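Local coordinates for protein lipid II:glycine glycyltransferase (Staphylococcus aureus, PDB 6SNR) that probably transfers glycine from glycyl-tRNA(Gly) to the lysine side chain of lipid II, adding the first residue of the pentaglycine bridge of staphylococcal peptidoglycan, at residues Y103-D108 with Y390-P395; D140-R145 with I385-Y390; V181-R186 with D225-L230; L309-S314 with K342-H347. One frame throughout, in Å; residues are numbered along the deposited sequence.

Contact 1 (Y103-D108 with Y390-P395); sequences YAIKID and YILNQP
Ile105 and Tyr390 form an antiparallel hydrogen-bonded pair, and Ala104 and Ile391 follow as the non-hydrogen-bonded pair beside it, where strand 102-107 runs against the end of strand 388-391. Both bonds of the first pair are nearly straight: Tyr390 N gives to Ile105 O at 2.8 Å, and Ile105 N gives to Tyr390 O at 3.0 Å. Ala104 CA adds a CA-H...O contact to the same carbonyl, 3.3 Å from Tyr390 O. One step on, at the corner the chain turns at Tyr103, the regular ladder gives way. Tyr103 O takes two N-H groups from one face of its plane, Leu392 N at 2.9 Å and Asn393 N at 3.0 Å; the first stands well above the carbonyl plane, at 45°. This double grip falls where strand 388-391 ends and the chain heads into helix 394-400, whose N-cap is Asn393, its OD1 capping Leu396 N.

Ile105 and Tyr390 lie on the same sheet face, with Ile105 CB 4.3 Å from Tyr390 CB. With CG anti to the backbone N (chi1 -176°), the Tyr390 ring leads away from Ile105 and carries its OH to Lys94. The Leu392 side chain returns toward strand 102-107 and lays CD1 obliquely against Ile105 CG1, at 4.2 Å.

Strand 102-107 has strand 68-78 as its other neighbour in this mixed sheet. Helix 83-99 packs on the face of Ile105, Tyr390 and Leu392, while helix 394-400 packs on Tyr103 and Ile391, and Tyr103 OH bonds Glu401.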
# COMPACT_ATOMS: atom_id res chain seq x y z
N TYR A 103 2.96 -29.46 12.04
CA TYR A 103 1.85 -30.33 11.60
C TYR A 103 1.57 -30.19 10.10
O TYR A 103 0.89 -31.04 9.51
CB TYR A 103 0.59 -30.08 12.44
CG TYR A 103 -0.08 -28.76 12.17
CD1 TYR A 103 -0.95 -28.62 11.10
CD2 TYR A 103 0.14 -27.68 12.99
CE1 TYR A 103 -1.60 -27.40 10.88
CE2 TYR A 103 -0.50 -26.46 12.78
CZ TYR A 103 -1.34 -26.33 11.72
OH TYR A 103 -1.98 -25.12 11.51
N ALA A 104 2.11 -29.13 9.46
CA ALA A 104 1.95 -28.88 8.02
C ALA A 104 2.90 -27.74 7.58
O ALA A 104 3.35 -26.99 8.45
CB ALA A 104 0.50 -28.44 7.73
N ILE A 105 3.08 -27.69 6.28
CA ILE A 105 3.78 -26.61 5.56
C ILE A 105 2.72 -25.93 4.70
O ILE A 105 2.16 -26.51 3.78
CB ILE A 105 4.88 -27.14 4.63
CG1 ILE A 105 5.98 -27.82 5.45
CG2 ILE A 105 5.46 -26.01 3.76
CD1 ILE A 105 6.83 -28.72 4.60
N LYS A 106 2.48 -24.66 5.02
CA LYS A 106 1.41 -23.88 4.39
C LYS A 106 2.05 -22.85 3.47
O LYS A 106 2.90 -22.06 3.93
CB LYS A 106 0.60 -23.17 5.48
CG LYS A 106 -0.54 -22.25 4.93
CD LYS A 106 -1.29 -21.61 6.05
CE LYS A 106 -2.02 -22.61 6.93
NZ LYS A 106 -3.06 -23.39 6.20
N ILE A 107 1.57 -22.80 2.22
CA ILE A 107 2.11 -21.80 1.28
C ILE A 107 0.95 -21.04 0.60
O ILE A 107 -0.21 -21.50 0.61
CB ILE A 107 2.98 -22.42 0.19
CG1 ILE A 107 2.12 -23.26 -0.79
CG2 ILE A 107 4.12 -23.28 0.75
CD1 ILE A 107 2.85 -23.76 -1.98
N ASP A 108 1.27 -19.86 0.06
CA ASP A 108 0.24 -18.97 -0.52
C ASP A 108 0.90 -17.96 -1.49
O ASP A 108 0.82 -16.74 -1.27
CB ASP A 108 -0.68 -18.30 0.55
CG ASP A 108 0.03 -17.57 1.66
OD1 ASP A 108 1.28 -17.58 1.73
OD2 ASP A 108 -0.61 -17.01 2.54
N TYR A 390 0.89 -28.82 2.76
CA TYR A 390 1.53 -30.14 2.66
C TYR A 390 1.45 -30.68 4.08
O TYR A 390 2.10 -30.18 5.01
CB TYR A 390 2.95 -30.06 2.14
CG TYR A 390 3.56 -31.43 1.95
CD1 TYR A 390 4.15 -32.08 3.02
CD2 TYR A 390 3.53 -32.07 0.72
CE1 TYR A 390 4.69 -33.34 2.86
CE2 TYR A 390 4.09 -33.34 0.55
CZ TYR A 390 4.65 -33.96 1.65
OH TYR A 390 5.23 -35.22 1.53
N ILE A 391 0.58 -31.68 4.30
CA ILE A 391 0.21 -32.04 5.64
C ILE A 391 1.20 -33.09 6.18
O ILE A 391 1.43 -34.12 5.52
CB ILE A 391 -1.26 -32.59 5.72
CG1 ILE A 391 -2.23 -31.49 5.30
CG2 ILE A 391 -1.57 -33.10 7.12
CD1 ILE A 391 -3.63 -31.99 4.96
N LEU A 392 1.74 -32.81 7.36
CA LEU A 392 2.73 -33.66 8.03
C LEU A 392 2.13 -34.49 9.14
O LEU A 392 2.62 -35.59 9.44
CB LEU A 392 3.88 -32.80 8.59
CG LEU A 392 4.64 -32.06 7.52
CD1 LEU A 392 5.55 -31.00 8.12
CD2 LEU A 392 5.39 -32.98 6.57
N ASN A 393 1.10 -33.97 9.79
CA ASN A 393 0.38 -34.74 10.78
C ASN A 393 -1.12 -34.55 10.54
O ASN A 393 -1.65 -33.51 10.87
CB ASN A 393 0.77 -34.29 12.18
CG ASN A 393 0.22 -35.21 13.25
OD1 ASN A 393 -0.97 -35.41 13.32
ND2 ASN A 393 1.10 -35.73 14.11
N GLN A 394 -1.79 -35.59 10.05
CA GLN A 394 -3.21 -35.48 9.66
C GLN A 394 -4.15 -35.18 10.82
O GLN A 394 -4.96 -34.25 10.71
CB GLN A 394 -3.69 -36.74 8.91
CG GLN A 394 -3.64 -36.66 7.40
CD GLN A 394 -4.60 -35.62 6.81
OE1 GLN A 394 -5.46 -35.05 7.50
NE2 GLN A 394 -4.44 -35.36 5.54
N PRO A 395 -4.06 -35.93 11.94
CA PRO A 395 -4.95 -35.65 13.09
C PRO A 395 -4.82 -34.25 13.66
O PRO A 395 -5.80 -33.60 14.04
CB PRO A 395 -4.55 -36.71 14.15
CG PRO A 395 -3.74 -37.72 13.45
CD PRO A 395 -3.30 -37.19 12.11

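Contact 2 (D140-R145 with I385-Y390); sequences DYIQPR and IGEFDY
Ile385 approaches Arg145 through its backbone, its carbonyl O 4.3 Å from Arg145 CD. At Gly386 the arginine's CG and CD pack against the glycine backbone, Arg145 CD 3.8 Å from Gly386 CA. An anti first torsion (chi1 -167°) leads the Arg145 aliphatic carbons past the glycine, and a bend at chi3 turns NE to Tyr141 OH, which sits in the guanidinium plane at 3.1 Å and also bonds Glu135 O; the NH2 end goes on to Lys134 O. Here two linkers pass side by side: residues 140-145 lead into strand 146-151 of one mixed sheet, and residues 384-387 leave that sheet for strand 388-391 of the other, so the contact lies on the double crossing between the two sheets. Glu387 carries most of the meeting. Extended from its backbone (chi1 -172°), it runs past Tyr141 CB, which is 3.1 Å from Glu387 OE1. The same OE1, on its syn side, takes Ile142 N at 2.9 Å in an almost straight bond. A water 2.7 Å from Glu387 OE1 also bonds it and accepts from Gln143 N. The other oxygen, OE2, forms a salt bridge with Lys106, whose ammonium group is shared with Asp389 and Glu401.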
# COMPACT_ATOMS: atom_id res chain seq x y z
N ASP A 140 -11.15 -18.55 5.65
CA ASP A 140 -10.60 -19.90 5.48
C ASP A 140 -9.11 -19.92 5.10
O ASP A 140 -8.46 -20.98 5.06
CB ASP A 140 -11.41 -20.69 4.44
CG ASP A 140 -12.73 -21.16 4.97
OD1 ASP A 140 -13.16 -20.62 6.02
OD2 ASP A 140 -13.31 -22.06 4.32
N TYR A 141 -8.58 -18.75 4.79
CA TYR A 141 -7.16 -18.65 4.57
C TYR A 141 -6.60 -17.37 5.16
O TYR A 141 -7.31 -16.44 5.46
CB TYR A 141 -6.83 -18.81 3.09
CG TYR A 141 -7.92 -18.47 2.06
CD1 TYR A 141 -8.20 -17.18 1.76
CD2 TYR A 141 -8.55 -19.48 1.32
CE1 TYR A 141 -9.11 -16.85 0.78
CE2 TYR A 141 -9.49 -19.17 0.32
CZ TYR A 141 -9.77 -17.84 0.09
OH TYR A 141 -10.65 -17.51 -0.91
N ILE A 142 -5.26 -17.34 5.35
CA ILE A 142 -4.62 -16.27 6.08
C ILE A 142 -4.56 -14.93 5.32
O ILE A 142 -4.87 -13.89 5.90
CB ILE A 142 -3.20 -16.70 6.50
CG1 ILE A 142 -3.28 -17.95 7.38
CG2 ILE A 142 -2.48 -15.57 7.23
CD1 ILE A 142 -1.89 -18.50 7.77
N GLN A 143 -4.11 -14.97 4.10
CA GLN A 143 -3.98 -13.76 3.30
C GLN A 143 -5.22 -13.57 2.43
O GLN A 143 -5.91 -14.53 2.10
CB GLN A 143 -2.77 -13.80 2.39
CG GLN A 143 -1.42 -13.97 3.11
CD GLN A 143 -1.09 -12.88 4.07
OE1 GLN A 143 -1.44 -11.70 3.86
NE2 GLN A 143 -0.40 -13.24 5.17
N PRO A 144 -5.44 -12.33 2.00
CA PRO A 144 -6.47 -12.17 0.94
C PRO A 144 -6.07 -12.92 -0.32
O PRO A 144 -4.90 -12.96 -0.76
CB PRO A 144 -6.46 -10.67 0.67
CG PRO A 144 -5.79 -10.00 1.84
CD PRO A 144 -4.83 -11.05 2.38
N ARG A 145 -7.06 -13.57 -0.95
CA ARG A 145 -6.88 -14.26 -2.21
C ARG A 145 -7.15 -13.35 -3.40
O ARG A 145 -6.89 -13.72 -4.52
CB ARG A 145 -7.78 -15.53 -2.28
CG ARG A 145 -7.39 -16.43 -3.43
CD ARG A 145 -8.14 -17.77 -3.46
NE ARG A 145 -9.55 -17.59 -3.84
CZ ARG A 145 -9.97 -17.46 -5.09
NH1 ARG A 145 -9.11 -17.43 -6.09
NH2 ARG A 145 -11.26 -17.28 -5.34
N ILE A 385 -4.08 -17.90 -6.73
CA ILE A 385 -4.43 -19.32 -6.69
C ILE A 385 -4.85 -19.77 -5.29
O ILE A 385 -5.60 -20.75 -5.16
CB ILE A 385 -3.29 -20.19 -7.26
CG1 ILE A 385 -1.94 -19.95 -6.57
CG2 ILE A 385 -3.16 -19.93 -8.74
CD1 ILE A 385 -0.89 -21.01 -6.91
N GLY A 386 -4.37 -19.10 -4.23
CA GLY A 386 -4.78 -19.38 -2.89
C GLY A 386 -3.76 -20.08 -2.01
O GLY A 386 -2.58 -19.91 -2.19
N GLU A 387 -4.27 -20.80 -1.02
CA GLU A 387 -3.52 -21.37 0.08
C GLU A 387 -3.47 -22.88 -0.07
O GLU A 387 -4.48 -23.51 -0.40
CB GLU A 387 -4.17 -20.96 1.40
CG GLU A 387 -3.36 -21.33 2.63
CD GLU A 387 -3.98 -20.75 3.86
OE1 GLU A 387 -3.93 -19.51 4.06
OE2 GLU A 387 -4.52 -21.50 4.67
N PHE A 388 -2.28 -23.47 0.17
CA PHE A 388 -2.07 -24.90 0.01
C PHE A 388 -1.29 -25.42 1.21
O PHE A 388 -0.38 -24.76 1.72
CB PHE A 388 -1.18 -25.17 -1.23
CG PHE A 388 -1.75 -24.65 -2.53
CD1 PHE A 388 -1.65 -23.32 -2.87
CD2 PHE A 388 -2.37 -25.52 -3.44
CE1 PHE A 388 -2.19 -22.85 -4.02
CE2 PHE A 388 -2.88 -25.04 -4.63
CZ PHE A 388 -2.80 -23.70 -4.92
N ASP A 389 -1.61 -26.65 1.65
CA ASP A 389 -0.97 -27.25 2.80
C ASP A 389 -0.37 -28.60 2.41
O ASP A 389 -1.05 -29.40 1.77
CB ASP A 389 -1.94 -27.46 3.95
CG ASP A 389 -2.48 -26.17 4.49
OD1 ASP A 389 -1.66 -25.38 4.96
OD2 ASP A 389 -3.72 -25.99 4.50
N TYR A 390 0.89 -28.82 2.76
CA TYR A 390 1.53 -30.14 2.66
C TYR A 390 1.45 -30.68 4.08
O TYR A 390 2.10 -30.18 5.01
CB TYR A 390 2.95 -30.06 2.14
CG TYR A 390 3.56 -31.43 1.95
CD1 TYR A 390 4.15 -32.08 3.02
CD2 TYR A 390 3.53 -32.07 0.72
CE1 TYR A 390 4.69 -33.34 2.86
CE2 TYR A 390 4.09 -33.34 0.55
CZ TYR A 390 4.65 -33.96 1.65
OH TYR A 390 5.23 -35.22 1.53
O HOH W 1 -5.68 -21.03 7.14
O HOH W 2 -3.27 -17.30 2.64

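Contact 3 (V181-R186 with D225-L230); sequences VERSDR and DAELFL
Arg183 lies beside Phe229 in a non-hydrogen-bonded antiparallel pair, and its side chain runs along the edge strand toward Glu227. CB comes first, 4.0 Å from Phe229 CE2. CG, set anti to the backbone N (chi1 -172°), stays beside the same ring, near CE2 and CZ, and also nears the carboxylate, 3.7 Å from Glu227 OE1. CD is closer still, 3.5 Å from Glu227 OE1. A bend at chi3 then turns the guanidinium perpendicular to the Phe229 ring. NE ends 3.5 Å from Glu227 OE1, but the oxygen lies well out of the guanidinium plane, so this salt bridge rests on charge and no N-H points at it. A water also bonds the acceptor: it gives to Glu227 OE1 and Ser184 O and accepts from Leu228 N. Backbone bonds fix the register, with Glu182 N to Leu230 O at 2.8 Å and Ser184 N to Leu228 O at 2.7 Å. On the other face Ser184 OG packs against Leu230 CD1. Strand 180-183 is an outermost strand of its mixed sheet; strand 302-312 flanks strand 226-233 on the far side, helix 332-347 packs on Val181, Arg183 and Phe229, and helix 210-220 reaches Leu228.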
# COMPACT_ATOMS: atom_id res chain seq x y z
N VAL A 181 2.00 17.11 0.68
CA VAL A 181 2.29 15.72 1.11
C VAL A 181 3.76 15.68 1.49
O VAL A 181 4.62 16.04 0.68
CB VAL A 181 1.95 14.74 0.00
CG1 VAL A 181 2.18 13.31 0.48
CG2 VAL A 181 0.49 14.93 -0.43
N GLU A 182 4.04 15.22 2.71
CA GLU A 182 5.41 15.04 3.23
C GLU A 182 5.76 13.55 3.32
O GLU A 182 4.93 12.77 3.75
CB GLU A 182 5.52 15.59 4.65
CG GLU A 182 5.34 17.09 4.80
CD GLU A 182 5.33 17.56 6.25
OE1 GLU A 182 5.39 16.74 7.20
OE2 GLU A 182 5.22 18.80 6.45
N ARG A 183 6.98 13.20 2.91
CA ARG A 183 7.57 11.89 3.27
C ARG A 183 8.18 12.11 4.62
O ARG A 183 9.13 12.91 4.76
CB ARG A 183 8.61 11.43 2.23
CG ARG A 183 9.14 10.00 2.41
CD ARG A 183 10.47 9.82 1.69
NE ARG A 183 11.59 10.11 2.60
CZ ARG A 183 12.84 10.35 2.23
NH1 ARG A 183 13.19 10.34 0.94
NH2 ARG A 183 13.76 10.62 3.16
N SER A 184 7.63 11.45 5.64
CA SER A 184 7.97 11.69 7.03
C SER A 184 9.08 10.73 7.52
O SER A 184 9.79 10.13 6.69
CB SER A 184 6.73 11.61 7.91
OG SER A 184 6.92 12.09 9.24
N ASP A 185 9.21 10.65 8.84
CA ASP A 185 10.20 9.83 9.53
C ASP A 185 9.60 9.09 10.72
O ASP A 185 8.39 9.10 11.00
CB ASP A 185 11.38 10.72 10.01
CG ASP A 185 10.93 11.82 10.97
OD1 ASP A 185 9.85 11.72 11.55
OD2 ASP A 185 11.68 12.80 11.11
N ARG A 186 10.44 8.39 11.46
CA ARG A 186 9.93 7.64 12.59
C ARG A 186 9.13 8.48 13.59
O ARG A 186 8.12 8.02 14.12
CB ARG A 186 11.08 6.93 13.31
CG ARG A 186 10.61 5.93 14.34
CD ARG A 186 11.82 5.32 15.06
NE ARG A 186 11.47 4.11 15.79
CZ ARG A 186 11.21 4.02 17.10
NH1 ARG A 186 10.91 2.83 17.61
NH2 ARG A 186 11.19 5.09 17.89
N ASP A 225 12.31 0.23 2.20
CA ASP A 225 11.14 -0.64 2.00
C ASP A 225 9.90 -0.34 2.83
O ASP A 225 8.90 -1.07 2.72
CB ASP A 225 11.58 -2.11 2.16
CG ASP A 225 12.58 -2.52 1.10
OD1 ASP A 225 12.47 -2.03 -0.04
OD2 ASP A 225 13.44 -3.40 1.38
N ALA A 226 9.96 0.69 3.67
CA ALA A 226 8.80 1.24 4.37
C ALA A 226 8.99 2.75 4.39
O ALA A 226 10.07 3.23 4.72
CB ALA A 226 8.69 0.72 5.75
N GLU A 227 7.93 3.49 4.02
CA GLU A 227 7.92 4.95 4.19
C GLU A 227 6.58 5.41 4.74
O GLU A 227 5.54 4.85 4.44
CB GLU A 227 8.18 5.64 2.85
CG GLU A 227 9.46 5.17 2.18
CD GLU A 227 10.72 5.81 2.75
OE1 GLU A 227 10.64 6.81 3.49
OE2 GLU A 227 11.80 5.30 2.42
N LEU A 228 6.64 6.48 5.55
CA LEU A 228 5.48 7.10 6.10
C LEU A 228 5.22 8.42 5.38
O LEU A 228 6.16 9.20 5.19
CB LEU A 228 5.68 7.39 7.58
CG LEU A 228 4.59 8.19 8.29
CD1 LEU A 228 3.30 7.41 8.38
CD2 LEU A 228 5.07 8.66 9.68
N PHE A 229 3.98 8.64 4.98
CA PHE A 229 3.60 9.92 4.32
C PHE A 229 2.58 10.57 5.22
O PHE A 229 1.74 9.88 5.77
CB PHE A 229 3.03 9.69 2.90
CG PHE A 229 4.04 9.22 1.93
CD1 PHE A 229 4.42 7.89 1.91
CD2 PHE A 229 4.67 10.10 1.08
CE1 PHE A 229 5.41 7.46 1.08
CE2 PHE A 229 5.65 9.65 0.19
CZ PHE A 229 6.01 8.31 0.21
N LEU A 230 2.64 11.92 5.32
CA LEU A 230 1.67 12.68 6.11
C LEU A 230 1.19 13.86 5.25
O LEU A 230 2.00 14.47 4.51
CB LEU A 230 2.36 13.21 7.35
CG LEU A 230 2.84 12.22 8.39
CD1 LEU A 230 3.55 12.93 9.53
CD2 LEU A 230 1.66 11.43 8.91
O HOH W 3 9.34 7.51 5.98

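Contact 4 (L309-S314 with K342-H347); sequences LMFAGS and KYAREH
Phe311 is met by three residues of helix 332-347. His347 comes over one face: CD2 stands 3.6 Å above the ring plane of Phe311, over its centre. The rings make an edge-to-face pair, with centroids 4.5 Å apart and planes at 54°, the histidine edge being turned to the phenylalanine face. Ala344 takes the rim instead, its CA in the plane of the ring and 3.7 Å from Phe311 CE2. Tyr343 closes in obliquely, with CE1 4.0 Å from Phe311 CZ. Two residues earlier on the strand, Leu309 puts CD2 3.9 Å from Tyr343 CD1 and also near the Ala344 methyl.

The torsions explain who faces whom. His347 and Tyr343, one helical turn apart, both hold CG anti to the backbone N; for the histidine (chi1 -166°) this swings the ring back over Phe311. Residues 342-347 run roughly along strand 309-312, 23° apart in direction, the axes coming within 10.3 Å, so Tyr343 and Ala344 reach both Leu309 and Phe311, and His347 reaches Phe311. Further out, strand 302-312 is pinned by backbone bonds to Asp225 and Glu227 on one side and Tyr317 on the other, and the Tyr343 ring makes a second edge-to-face pair, with Phe229. On the helix side facing away, Arg345 is bridged to Glu346 and Asp156. Helix 332-347 connects the parallel neighbours 315-323 and 351-356, a beta-alpha-beta crossover.

Chemically, the join is apolar and aromatic: the surfaces meet by packing and an edge-to-face pair, consistent with dispersion and a weak CH-pi contribution rather than directed polar bonds.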
# COMPACT_ATOMS: atom_id res chain seq x y z
N LEU A 309 3.64 3.04 3.20
CA LEU A 309 3.88 2.52 1.86
C LEU A 309 5.09 1.59 1.94
O LEU A 309 6.13 1.98 2.45
CB LEU A 309 4.23 3.66 0.90
CG LEU A 309 4.52 3.34 -0.55
CD1 LEU A 309 3.27 2.78 -1.21
CD2 LEU A 309 5.06 4.56 -1.31
N MET A 310 4.91 0.33 1.53
CA MET A 310 6.00 -0.67 1.57
C MET A 310 6.45 -1.04 0.20
O MET A 310 5.74 -0.83 -0.78
CB MET A 310 5.50 -1.98 2.25
CG MET A 310 4.69 -1.81 3.49
SD MET A 310 5.42 -0.76 4.74
CE MET A 310 4.26 0.54 4.75
N PHE A 311 7.63 -1.66 0.07
CA PHE A 311 8.15 -2.08 -1.22
C PHE A 311 8.80 -3.46 -1.14
O PHE A 311 9.40 -3.83 -0.11
CB PHE A 311 9.26 -1.18 -1.73
CG PHE A 311 8.80 0.22 -2.05
CD1 PHE A 311 8.78 1.21 -1.08
CD2 PHE A 311 8.38 0.50 -3.31
CE1 PHE A 311 8.33 2.51 -1.40
CE2 PHE A 311 7.95 1.77 -3.64
CZ PHE A 311 7.91 2.77 -2.68
N ALA A 312 8.73 -4.15 -2.26
CA ALA A 312 9.50 -5.37 -2.52
C ALA A 312 9.86 -5.40 -3.97
O ALA A 312 9.14 -5.95 -4.80
CB ALA A 312 8.72 -6.63 -2.08
N GLY A 313 10.97 -4.74 -4.36
CA GLY A 313 11.30 -4.67 -5.75
C GLY A 313 10.32 -3.82 -6.52
O GLY A 313 10.00 -2.69 -6.08
N SER A 314 9.85 -4.35 -7.63
CA SER A 314 8.89 -3.63 -8.46
C SER A 314 7.48 -3.60 -7.86
O SER A 314 6.58 -2.93 -8.44
CB SER A 314 8.88 -4.21 -9.85
OG SER A 314 8.21 -5.42 -9.89
N LYS A 342 3.07 8.18 -7.39
CA LYS A 342 4.18 8.77 -8.12
C LYS A 342 5.53 8.48 -7.44
O LYS A 342 6.48 8.14 -8.16
CB LYS A 342 3.96 10.29 -8.33
CG LYS A 342 2.82 10.58 -9.30
CD LYS A 342 2.69 12.10 -9.52
CE LYS A 342 2.68 12.87 -8.20
NZ LYS A 342 2.47 14.35 -8.37
N TYR A 343 5.60 8.56 -6.11
CA TYR A 343 6.80 8.26 -5.35
C TYR A 343 7.19 6.81 -5.59
O TYR A 343 8.37 6.49 -5.80
CB TYR A 343 6.59 8.46 -3.83
CG TYR A 343 7.81 8.09 -3.02
CD1 TYR A 343 8.02 6.80 -2.59
CD2 TYR A 343 8.78 9.03 -2.72
CE1 TYR A 343 9.15 6.46 -1.88
CE2 TYR A 343 9.91 8.70 -2.01
CZ TYR A 343 10.08 7.41 -1.55
OH TYR A 343 11.21 7.05 -0.85
N ALA A 344 6.21 5.94 -5.56
CA ALA A 344 6.46 4.51 -5.72
C ALA A 344 7.06 4.26 -7.11
O ALA A 344 8.05 3.53 -7.26
CB ALA A 344 5.18 3.69 -5.51
N ARG A 345 6.46 4.84 -8.15
CA ARG A 345 6.95 4.71 -9.52
C ARG A 345 8.41 5.20 -9.60
O ARG A 345 9.29 4.53 -10.21
CB ARG A 345 6.08 5.56 -10.49
CG ARG A 345 6.59 5.58 -11.93
CD ARG A 345 5.87 6.63 -12.80
NE ARG A 345 6.22 7.98 -12.31
CZ ARG A 345 5.41 9.04 -12.35
NH1 ARG A 345 4.20 8.97 -12.90
NH2 ARG A 345 5.83 10.18 -11.81
N GLU A 346 8.69 6.34 -8.98
CA GLU A 346 10.05 6.91 -9.03
C GLU A 346 11.08 6.03 -8.30
O GLU A 346 12.27 6.07 -8.64
CB GLU A 346 10.03 8.36 -8.51
CG GLU A 346 9.30 9.33 -9.46
CD GLU A 346 9.75 9.20 -10.90
OE1 GLU A 346 10.95 9.47 -11.16
OE2 GLU A 346 8.94 8.78 -11.76
N HIS A 347 10.62 5.26 -7.30
CA HIS A 347 11.48 4.33 -6.56
C HIS A 347 11.74 3.03 -7.33
O HIS A 347 12.62 2.25 -6.94
CB HIS A 347 10.85 4.08 -5.16
CG HIS A 347 11.75 3.42 -4.15
ND1 HIS A 347 12.87 4.02 -3.63
CD2 HIS A 347 11.66 2.20 -3.56
CE1 HIS A 347 13.44 3.21 -2.74
NE2 HIS A 347 12.71 2.10 -2.68

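The four contacts gather round two mixed sheets. Contacts 1 and 2 share strand 388-391 and Tyr390, with centres 12 Å apart, and are joined by a probable backbone hydrogen bond from Ile107 to Phe388. Contacts 3 and 4, also 12 Å apart between centres, belong to the other sheet, where strands 226-233 and 302-312 are neighbours and contact 4 adds a helix packed on top. Between contacts 1 and 3 the centres are 39 Å apart. Along the chain, contacts 3 and 4 come in series within the span bridged by contact 2, itself within that of contact 1. The chain therefore returns to its first sheet near its end, with contact 2 on the linkers between the sheets, consistent with the paired GNAT-like subdomains of FemABX enzymes.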